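Local coordinates for protein muramidase (Sodiomyces alcalophilus, PDB 6ZM8) that hydrolyses peptidoglycan as a fungal GH25 muramidase (lysozyme), most likely by cleaving the beta-1,4 bonds of its glycan strands, at residues 173-178 with 193-198; 88-93 with 199-204; 156-161 with 178-183. All blocks are in the same frame, centred on the assembly; numbering follows the deposited sequence.

Contacts 1 and 3 lie in the curled sheet of the GH25 barrel; contact 2 packs a helix against a loop beside it. Contact 3 is the most buried. It pairs strands 157-160 and 178-182 in parallel through four backbone bonds and one from an indole. Contact 1 continues from the same strand, sharing Phe-178, to the antiparallel neighbour 190-194, and is only partly buried; its two bonds lie where strand pairing gives way to loop. Contact 2 is also partly buried but mainly apolar, without hydrogen bonds between its segments. It sets helix 198-206 against the loop leading into strand 93-95. Leu-204 joins the three, touching Phe-178 of contacts 1 and 3, Thr-177 of contact 1 and Pro-156 of contact 3.

Contact 1: 173-178 with 193-198; sequences WGFYTF and WFNGDA
The ring of Tyr-176 lies over the side chain of Asn-195, with the amide across one ring face, in the conformer described; a second is modelled. This is where strand 178-182 meets strand 190-194, an antiparallel pair in the mixed sheet of the GH25 barrel. Phe-178 and Phe-194 form the non-hydrogen-bonded pair, and their side chains share one face of the sheet. Beyond them the chains run into loops, and Asn-195, centre of an inverse gamma turn, bonds twice to the facing chain. Its backbone N bonds Thr-177 O at 2.9 Å.

The amide of Asn-195 swings across to the opposite chain because CG is anti to the backbone N (chi1 -173°). ND2 then donates to Tyr-176 O, in the carbonyl plane and in its own amide plane, with an angle of 162° at the hydrogen. In the same Tyr-176 conformer, CE1 comes within 3.5 Å of Asn-195 CB, the ring edge turns to Trp-193 O, and OH rests beside Trp-193 CB. Trp-179 meets this ring edge-to-face.

On the other side, the rings of Phe-178 and Phe-194 meet obliquely, their planes 52° apart. Thr-177 CG2 lies alongside the Phe-194 ring. Helix 198-206 covers this side through Leu-201 and Leu-204. Two CA-H...O contacts accompany the pairing. The shorter runs from Phe-178 CA to Trp-193 O, at 3.1 Å.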
loop_
_atom_site.group_PDB
_atom_site.type_symbol
_atom_site.label_atom_id
_atom_site.label_comp_id
_atom_site.label_asym_id
_atom_site.label_seq_id
_atom_site.Cartn_x
_atom_site.Cartn_y
_atom_site.Cartn_z
ATOM N N TRP A 173 -11.523 -4.967 -10.523
ATOM C CA TRP A 173 -11.839 -3.796 -9.719
ATOM C C TRP A 173 -12.721 -2.825 -10.502
ATOM O O TRP A 173 -12.340 -2.355 -11.580
ATOM C CB TRP A 173 -10.567 -3.065 -9.272
ATOM C CG TRP A 173 -9.852 -3.698 -8.126
ATOM C CD1 TRP A 173 -10.193 -3.548 -6.809
ATOM C CD2 TRP A 173 -8.675 -4.529 -8.134
ATOM N NE1 TRP A 173 -9.301 -4.205 -6.004
ATOM C CE2 TRP A 173 -8.348 -4.799 -6.782
ATOM C CE3 TRP A 173 -7.845 -5.044 -9.146
ATOM C CZ2 TRP A 173 -7.220 -5.538 -6.424
ATOM C CZ3 TRP A 173 -6.730 -5.785 -8.782
ATOM C CH2 TRP A 173 -6.419 -6.016 -7.434
ATOM N N GLY A 174 -13.863 -2.477 -9.925
ATOM C CA GLY A 174 -14.733 -1.488 -10.541
ATOM C C GLY A 174 -14.309 -0.061 -10.288
ATOM O O GLY A 174 -14.783 0.850 -10.960
ATOM N N PHE A 175 -13.422 0.139 -9.316
ATOM C CA PHE A 175 -13.023 1.477 -8.891
ATOM C C PHE A 175 -11.717 1.345 -8.129
ATOM O O PHE A 175 -11.408 0.303 -7.553
ATOM C CB PHE A 175 -14.076 2.132 -7.984
ATOM C CG PHE A 175 -14.437 1.313 -6.788
ATOM C CD1 PHE A 175 -15.472 0.377 -6.867
ATOM C CD2 PHE A 175 -13.754 1.442 -5.576
ATOM C CE1 PHE A 175 -15.806 -0.386 -5.762
ATOM C CE2 PHE A 175 -14.070 0.661 -4.478
ATOM C CZ PHE A 175 -15.121 -0.248 -4.566
ATOM N N TYR A 176 -10.958 2.439 -8.121
ATOM C CA TYR A 176 -9.803 2.550 -7.249
ATOM C C TYR A 176 -10.267 2.979 -5.847
ATOM O O TYR A 176 -11.237 3.733 -5.719
ATOM C CB TYR A 176 -8.721 3.510 -7.785
ATOM C CG TYR A 176 -8.993 5.013 -7.707
ATOM C CD1 TYR A 176 -8.721 5.711 -6.546
ATOM C CD2 TYR A 176 -9.456 5.758 -8.795
ATOM C CE1 TYR A 176 -8.886 7.079 -6.451
ATOM C CE2 TYR A 176 -9.654 7.125 -8.714
ATOM C CZ TYR A 176 -9.347 7.796 -7.537
ATOM O OH TYR A 176 -9.473 9.147 -7.388
ATOM N N THR A 177 -9.518 2.552 -4.829
ATOM C CA THR A 177 -9.660 3.108 -3.493
ATOM C C THR A 177 -8.675 4.250 -3.284
ATOM O O THR A 177 -9.043 5.326 -2.789
ATOM C CB THR A 177 -9.547 1.990 -2.446
ATOM O OG1 THR A 177 -10.657 1.099 -2.617
ATOM C CG2 THR A 177 -9.592 2.538 -1.031
ATOM N N PHE A 178 -7.404 4.020 -3.659
ATOM C CA PHE A 178 -6.411 5.089 -3.697
ATOM C C PHE A 178 -5.831 5.143 -5.123
ATOM O O PHE A 178 -5.685 4.110 -5.772
ATOM C CB PHE A 178 -5.265 4.822 -2.706
ATOM C CG PHE A 178 -5.712 4.741 -1.262
ATOM C CD1 PHE A 178 -5.963 5.896 -0.536
ATOM C CD2 PHE A 178 -5.855 3.503 -0.640
ATOM C CE1 PHE A 178 -6.320 5.816 0.806
ATOM C CE2 PHE A 178 -6.226 3.426 0.689
ATOM C CZ PHE A 178 -6.450 4.589 1.418
ATOM N N TRP A 193 -4.863 10.256 -4.104
ATOM C CA TRP A 193 -6.273 10.536 -3.837
ATOM C C TRP A 193 -6.910 9.309 -3.222
ATOM O O TRP A 193 -6.683 8.186 -3.684
ATOM C CB TRP A 193 -7.043 10.860 -5.116
ATOM C CG TRP A 193 -6.594 12.097 -5.831
ATOM C CD1 TRP A 193 -6.142 12.177 -7.108
ATOM C CD2 TRP A 193 -6.537 13.452 -5.323
ATOM N NE1 TRP A 193 -5.832 13.465 -7.452
ATOM C CE2 TRP A 193 -6.010 14.273 -6.365
ATOM C CE3 TRP A 193 -6.856 14.048 -4.101
ATOM C CZ2 TRP A 193 -5.797 15.651 -6.197
ATOM C CZ3 TRP A 193 -6.640 15.404 -3.938
ATOM C CH2 TRP A 193 -6.129 16.189 -4.972
ATOM N N PHE A 194 -7.768 9.536 -2.231
ATOM C CA PHE A 194 -8.709 8.529 -1.750
ATOM C C PHE A 194 -10.059 8.799 -2.406
ATOM O O PHE A 194 -10.569 9.923 -2.378
ATOM C CB PHE A 194 -8.850 8.612 -0.215
ATOM C CG PHE A 194 -9.987 7.758 0.302
ATOM C CD1 PHE A 194 -9.890 6.380 0.351
ATOM C CD2 PHE A 194 -11.176 8.359 0.738
ATOM C CE1 PHE A 194 -10.946 5.616 0.834
ATOM C CE2 PHE A 194 -12.224 7.593 1.223
ATOM C CZ PHE A 194 -12.113 6.234 1.271
ATOM N N ASN A 195 -10.646 7.729 -2.975
ATOM C CA ASN A 195 -11.899 7.810 -3.729
ATOM C C ASN A 195 -13.110 7.687 -2.809
ATOM O O ASN A 195 -13.823 6.706 -2.866
ATOM C CB ASN A 195 -11.910 6.695 -4.769
ATOM C CG ASN A 195 -13.046 6.754 -5.731
ATOM O OD1 ASN A 195 -13.745 7.775 -5.803
ATOM N ND2 ASN A 195 -13.232 5.687 -6.466
ATOM N N GLY A 196 -13.368 8.701 -2.042
ATOM C CA GLY A 196 -14.514 8.714 -1.169
ATOM C C GLY A 196 -14.457 9.883 -0.224
ATOM O O GLY A 196 -13.543 10.716 -0.296
ATOM N N ASP A 197 -15.455 9.947 0.636
ATOM C CA ASP A 197 -15.582 11.012 1.620
ATOM C C ASP A 197 -15.000 10.585 2.952
ATOM O O ASP A 197 -14.482 9.490 3.144
ATOM C CB ASP A 197 -17.046 11.490 1.681
ATOM C CG ASP A 197 -17.995 10.482 2.280
ATOM O OD1 ASP A 197 -17.583 9.501 2.910
ATOM O OD2 ASP A 197 -19.235 10.754 2.150
ATOM N N ALA A 198 -15.090 11.521 3.929
ATOM C CA ALA A 198 -14.432 11.290 5.216
ATOM C C ALA A 198 -15.015 10.084 5.925
ATOM O O ALA A 198 -14.274 9.319 6.567
ATOM C CB ALA A 198 -14.516 12.526 6.062
#

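Contact 2: 88-93 with 199-204; sequences ITLPGA and SRLRAL
This is apolar packing of a helix against a loop in the GH25 barrel. Helix 198-206, near the C-terminus, lies against residues 88-91, which lead into strand 93-95. Leu-90 is the central contact. Its CD2 methyl meets two leucines of the helix, Leu-204 CD2 at 4.0 Å and Leu-201 CD1 at 4.1 Å. These leucines are three residues apart, and both reach the same methyl from one side of the helix. Leu-201 (chi1 -178°) and Leu-204 (chi1 176°) both carry CG anti to the backbone N, which brings their branches toward the loop.

Pro-91 crosses Leu-204 at about a right angle. Its CG faces Leu-204 CD1, and its CD lies 3.7 Å from Leu-204 O. That carbonyl accepts a hydrogen bond from Arg-130.

At the outer end, Arg-202 bends at chi2 and chi3 toward Ile-88. In the conformer described, NH1 approaches Ile-88 CG2 at the guanidinium edge and bonds Gly-87 O; a second is modelled, so this touch is doubtful.

Across the two segments, the contact therefore rests on shape and the burial of methyl groups, while the charged and carbonyl groups beside it find their hydrogen bonds in neighbouring residues.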
loop_
_atom_site.group_PDB
_atom_site.type_symbol
_atom_site.label_atom_id
_atom_site.label_comp_id
_atom_site.label_asym_id
_atom_site.label_seq_id
_atom_site.Cartn_x
_atom_site.Cartn_y
_atom_site.Cartn_z
ATOM N N ILE A 88 -7.944 5.263 12.936
ATOM C CA ILE A 88 -6.880 6.014 12.300
ATOM C C ILE A 88 -5.827 5.098 11.670
ATOM O O ILE A 88 -4.813 5.606 11.202
ATOM C CB ILE A 88 -6.204 7.020 13.241
ATOM C CG1 ILE A 88 -5.562 6.357 14.446
ATOM C CG2 ILE A 88 -7.205 8.113 13.631
ATOM C CD1 ILE A 88 -4.541 7.228 15.156
ATOM N N THR A 89 -6.065 3.787 11.639
ATOM C CA THR A 89 -5.088 2.852 11.092
ATOM C C THR A 89 -5.653 2.221 9.843
ATOM O O THR A 89 -6.651 1.489 9.874
ATOM C CB THR A 89 -4.687 1.773 12.109
ATOM O OG1 THR A 89 -4.365 2.368 13.368
ATOM C CG2 THR A 89 -3.465 1.033 11.617
ATOM N N LEU A 90 -5.029 2.520 8.700
ATOM C CA LEU A 90 -5.417 1.874 7.463
ATOM C C LEU A 90 -4.923 0.428 7.463
ATOM O O LEU A 90 -3.885 0.106 8.061
ATOM C CB LEU A 90 -4.794 2.618 6.271
ATOM C CG LEU A 90 -5.346 4.040 6.084
ATOM C CD1 LEU A 90 -4.514 4.806 5.068
ATOM C CD2 LEU A 90 -6.805 4.024 5.700
ATOM N N PRO A 91 -5.611 -0.465 6.745
ATOM C CA PRO A 91 -5.042 -1.784 6.519
ATOM C C PRO A 91 -3.703 -1.629 5.793
ATOM O O PRO A 91 -3.526 -0.752 4.949
ATOM C CB PRO A 91 -6.086 -2.480 5.645
ATOM C CG PRO A 91 -6.749 -1.311 4.902
ATOM C CD PRO A 91 -6.818 -0.208 5.920
ATOM N N GLY A 92 -2.762 -2.516 6.111
ATOM C CA GLY A 92 -1.475 -2.480 5.439
ATOM C C GLY A 92 -1.645 -2.708 3.935
ATOM O O GLY A 92 -2.585 -3.388 3.482
ATOM N N ALA A 93 -0.685 -2.172 3.181
ATOM C CA ALA A 93 -0.680 -2.315 1.734
ATOM C C ALA A 93 0.481 -3.183 1.273
ATOM O O ALA A 93 1.633 -3.052 1.731
ATOM C CB ALA A 93 -0.579 -0.957 1.049
ATOM N N SER A 199 -16.331 9.902 5.838
ATOM C CA SER A 199 -16.983 8.744 6.441
ATOM C C SER A 199 -16.448 7.441 5.871
ATOM O O SER A 199 -16.300 6.435 6.568
ATOM C CB SER A 199 -18.494 8.828 6.209
ATOM O OG SER A 199 -19.151 7.694 6.768
ATOM N N ARG A 200 -16.234 7.426 4.579
ATOM C CA ARG A 200 -15.752 6.214 3.918
ATOM C C ARG A 200 -14.292 5.942 4.229
ATOM O O ARG A 200 -13.891 4.787 4.338
ATOM C CB ARG A 200 -15.982 6.315 2.420
ATOM C CG ARG A 200 -17.427 6.129 2.020
ATOM C CD ARG A 200 -18.013 4.748 2.357
ATOM N NE ARG A 200 -17.375 3.651 1.597
ATOM C CZ ARG A 200 -17.930 3.071 0.523
ATOM N NH1 ARG A 200 -19.127 3.486 0.138
ATOM N NH2 ARG A 200 -17.319 2.090 -0.154
ATOM N N LEU A 201 -13.482 7.000 4.383
ATOM C CA LEU A 201 -12.082 6.795 4.785
ATOM C C LEU A 201 -12.028 6.208 6.205
ATOM O O LEU A 201 -11.250 5.290 6.478
ATOM C CB LEU A 201 -11.307 8.117 4.661
ATOM C CG LEU A 201 -9.826 8.044 5.001
ATOM C CD1 LEU A 201 -9.084 7.015 4.136
ATOM C CD2 LEU A 201 -9.211 9.426 4.839
ATOM N N ARG A 202 -12.853 6.759 7.090
ATOM C CA ARG A 202 -12.929 6.214 8.439
ATOM C C ARG A 202 -13.403 4.755 8.400
ATOM O O ARG A 202 -12.879 3.922 9.163
ATOM C CB ARG A 202 -13.865 7.065 9.278
ATOM C CG ARG A 202 -14.107 6.576 10.669
ATOM C CD ARG A 202 -12.936 7.015 11.524
ATOM N NE ARG A 202 -12.980 8.466 11.747
ATOM C CZ ARG A 202 -11.924 9.278 11.903
ATOM N NH1 ARG A 202 -10.708 8.800 12.093
ATOM N NH2 ARG A 202 -12.130 10.583 12.042
ATOM N N ALA A 203 -14.379 4.436 7.543
ATOM C CA ALA A 203 -14.860 3.049 7.445
ATOM C C ALA A 203 -13.759 2.110 6.970
ATOM O O ALA A 203 -13.663 0.977 7.436
ATOM C CB ALA A 203 -16.066 2.971 6.539
ATOM N N LEU A 204 -12.914 2.574 6.044
ATOM C CA LEU A 204 -11.780 1.749 5.597
ATOM C C LEU A 204 -10.820 1.527 6.744
ATOM O O LEU A 204 -10.346 0.407 6.978
ATOM C CB LEU A 204 -11.089 2.431 4.411
ATOM C CG LEU A 204 -9.823 1.717 3.926
ATOM C CD1 LEU A 204 -10.154 0.323 3.377
ATOM C CD2 LEU A 204 -9.149 2.551 2.860
#

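Contact 3: 156-161 with 178-183; sequences PLWIAR and FWQYND
Five hydrogen bonds join the two segments, four between backbones and one from an indole. The backbone bonds pair strands 157-160 and 178-182 in parallel within the GH25 barrel. Phe-178 N donates to Leu-157 O, and Ile-159 N to Phe-178 O. Further along, Gln-180 N reaches Ile-159 O at 2.8 Å, and Arg-161 N closes the run on Gln-180 O.

The fifth bond is from Trp-179 NE1 to Arg-161 O, 2.9 Å long. It uses a lone pair in the carbonyl plane and lies close to the ring plane. The indole edge also faces Ile-159 O, with Trp-179 CD1 at 3.5 Å from it. Tyr-181 CB lies over the rim of one face of this ring.

Trp-158, Ala-160, Phe-178 and Gln-180 share the other face of the sheet. Trp-158 carries CG anti to its N (chi1 -179°), which lays the indole across the neighbouring strand. The edge of the Phe-178 ring points to the face of Trp-158, with planes at 62°. Tyr-28 stacks on the Trp-158 indole, and NE1 is hydrogen-bonded to Asn-192 OD1.

Gln-180 is extended beyond CG, and its amide plane stands 81° from the Trp-158 ring. OE1 is hydrogen-bonded to Tyr-135 and Tyr-162, and NE2 to Asp-6, so both ends of the buried amide are held. Gln-180 OE1 also lies 3.7 Å from Ala-160 CB. The closest carbon-carbon approach between side chains of the two segments is Phe-178 CB to Trp-158 CD1, at 3.4 Å.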
loop_
_atom_site.group_PDB
_atom_site.type_symbol
_atom_site.label_atom_id
_atom_site.label_comp_id
_atom_site.label_asym_id
_atom_site.label_seq_id
_atom_site.Cartn_x
_atom_site.Cartn_y
_atom_site.Cartn_z
ATOM N N PRO A 156 -8.785 -3.684 -1.343
ATOM C CA PRO A 156 -8.932 -2.401 -2.022
ATOM C C PRO A 156 -7.720 -2.121 -2.929
ATOM O O PRO A 156 -6.577 -2.456 -2.560
ATOM C CB PRO A 156 -8.992 -1.382 -0.871
ATOM C CG PRO A 156 -9.489 -2.217 0.320
ATOM C CD PRO A 156 -8.812 -3.557 0.125
ATOM N N LEU A 157 -7.971 -1.455 -4.038
ATOM C CA LEU A 157 -6.921 -1.154 -5.013
ATOM C C LEU A 157 -6.310 0.217 -4.767
ATOM O O LEU A 157 -7.016 1.226 -4.675
ATOM C CB LEU A 157 -7.544 -1.165 -6.413
ATOM C CG LEU A 157 -6.578 -0.815 -7.558
ATOM C CD1 LEU A 157 -5.470 -1.861 -7.705
ATOM C CD2 LEU A 157 -7.388 -0.674 -8.848
ATOM N N TRP A 158 -4.977 0.223 -4.746
ATOM C CA TRP A 158 -4.165 1.446 -4.739
ATOM C C TRP A 158 -3.391 1.427 -6.072
ATOM O O TRP A 158 -2.422 0.690 -6.226
ATOM C CB TRP A 158 -3.265 1.456 -3.516
ATOM C CG TRP A 158 -2.395 2.651 -3.349
ATOM C CD1 TRP A 158 -2.351 3.802 -4.080
ATOM C CD2 TRP A 158 -1.399 2.791 -2.317
ATOM N NE1 TRP A 158 -1.371 4.650 -3.581
ATOM C CE2 TRP A 158 -0.773 4.041 -2.507
ATOM C CE3 TRP A 158 -0.940 1.938 -1.303
ATOM C CZ2 TRP A 158 0.308 4.463 -1.728
ATOM C CZ3 TRP A 158 0.152 2.336 -0.543
ATOM C CH2 TRP A 158 0.760 3.587 -0.761
ATOM N N ILE A 159 -3.909 2.176 -7.039
ATOM C CA ILE A 159 -3.375 2.123 -8.402
ATOM C C ILE A 159 -2.418 3.290 -8.616
ATOM O O ILE A 159 -2.714 4.406 -8.181
ATOM C CB ILE A 159 -4.534 2.121 -9.417
ATOM C CG1 ILE A 159 -4.087 1.718 -10.818
ATOM C CG2 ILE A 159 -5.324 3.432 -9.440
ATOM C CD1 ILE A 159 -3.612 0.286 -10.916
ATOM N N ALA A 160 -1.333 3.043 -9.332
ATOM C CA ALA A 160 -0.377 4.098 -9.648
ATOM C C ALA A 160 -0.428 4.417 -11.152
ATOM O O ALA A 160 -0.272 3.527 -11.987
ATOM C CB ALA A 160 1.020 3.726 -9.243
ATOM N N ARG A 161 -0.582 5.711 -11.449
ATOM C CA ARG A 161 -0.479 6.198 -12.832
ATOM C C ARG A 161 -0.311 7.722 -12.749
ATOM O O ARG A 161 -1.233 8.416 -12.291
ATOM C CB ARG A 161 -1.697 5.867 -13.673
ATOM C CG ARG A 161 -1.502 6.279 -15.133
ATOM C CD ARG A 161 -2.756 6.193 -15.946
ATOM N NE ARG A 161 -2.481 6.354 -17.344
ATOM C CZ ARG A 161 -3.295 6.932 -18.171
ATOM N NH1 ARG A 161 -4.379 7.581 -17.825
ATOM N NH2 ARG A 161 -3.057 6.848 -19.457
ATOM N N PHE A 178 -7.404 4.020 -3.659
ATOM C CA PHE A 178 -6.411 5.089 -3.697
ATOM C C PHE A 178 -5.831 5.143 -5.123
ATOM O O PHE A 178 -5.685 4.110 -5.772
ATOM C CB PHE A 178 -5.265 4.822 -2.706
ATOM C CG PHE A 178 -5.712 4.741 -1.262
ATOM C CD1 PHE A 178 -5.963 5.896 -0.536
ATOM C CD2 PHE A 178 -5.855 3.503 -0.640
ATOM C CE1 PHE A 178 -6.320 5.816 0.806
ATOM C CE2 PHE A 178 -6.226 3.426 0.689
ATOM C CZ PHE A 178 -6.450 4.589 1.418
ATOM N N TRP A 179 -5.431 6.347 -5.524
ATOM C CA TRP A 179 -4.758 6.576 -6.809
ATOM C C TRP A 179 -3.519 7.415 -6.527
ATOM O O TRP A 179 -3.621 8.556 -6.050
ATOM C CB TRP A 179 -5.691 7.306 -7.785
ATOM C CG TRP A 179 -5.032 7.778 -9.051
ATOM C CD1 TRP A 179 -3.894 7.344 -9.666
ATOM C CD2 TRP A 179 -5.526 8.881 -9.845
ATOM N NE1 TRP A 179 -3.652 8.071 -10.794
ATOM C CE2 TRP A 179 -4.616 9.042 -10.920
ATOM C CE3 TRP A 179 -6.622 9.743 -9.756
ATOM C CZ2 TRP A 179 -4.735 10.067 -11.859
ATOM C CZ3 TRP A 179 -6.754 10.745 -10.674
ATOM C CH2 TRP A 179 -5.812 10.907 -11.708
ATOM N N GLN A 180 -2.346 6.826 -6.786
ATOM C CA GLN A 180 -1.069 7.535 -6.698
ATOM C C GLN A 180 -0.856 8.228 -8.057
ATOM O O GLN A 180 -0.632 7.568 -9.065
ATOM C CB GLN A 180 0.071 6.572 -6.414
ATOM C CG GLN A 180 1.323 7.304 -5.928
ATOM C CD GLN A 180 2.448 6.299 -5.789
ATOM O OE1 GLN A 180 2.932 5.772 -6.812
ATOM N NE2 GLN A 180 2.816 5.959 -4.574
ATOM N N TYR A 181 -0.959 9.561 -8.035
ATOM C CA TYR A 181 -1.057 10.337 -9.269
ATOM C C TYR A 181 0.181 11.199 -9.548
ATOM O O TYR A 181 0.283 11.730 -10.646
ATOM C CB TYR A 181 -2.353 11.159 -9.320
ATOM C CG TYR A 181 -2.434 12.255 -8.289
ATOM C CD1 TYR A 181 -2.847 11.996 -6.977
ATOM C CD2 TYR A 181 -2.115 13.562 -8.617
ATOM C CE1 TYR A 181 -2.911 13.014 -6.027
ATOM C CE2 TYR A 181 -2.183 14.579 -7.687
ATOM C CZ TYR A 181 -2.558 14.301 -6.378
ATOM O OH TYR A 181 -2.565 15.332 -5.481
ATOM N N ASN A 182 1.117 11.301 -8.598
ATOM C CA ASN A 182 2.418 11.877 -8.905
ATOM C C ASN A 182 3.418 11.379 -7.862
ATOM O O ASN A 182 3.045 10.809 -6.847
ATOM C CB ASN A 182 2.377 13.424 -9.018
ATOM C CG ASN A 182 2.103 14.124 -7.712
ATOM O OD1 ASN A 182 2.746 13.851 -6.687
ATOM N ND2 ASN A 182 1.168 15.060 -7.733
ATOM N N ASP A 183 4.696 11.627 -8.177
ATOM C CA ASP A 183 5.810 11.387 -7.264
ATOM C C ASP A 183 6.439 12.699 -6.795
ATOM O O ASP A 183 7.671 12.771 -6.571
ATOM C CB ASP A 183 6.826 10.425 -7.825
ATOM C CG ASP A 183 7.477 10.848 -9.119
ATOM O OD1 ASP A 183 7.200 11.933 -9.608
ATOM O OD2 ASP A 183 8.303 10.058 -9.637
#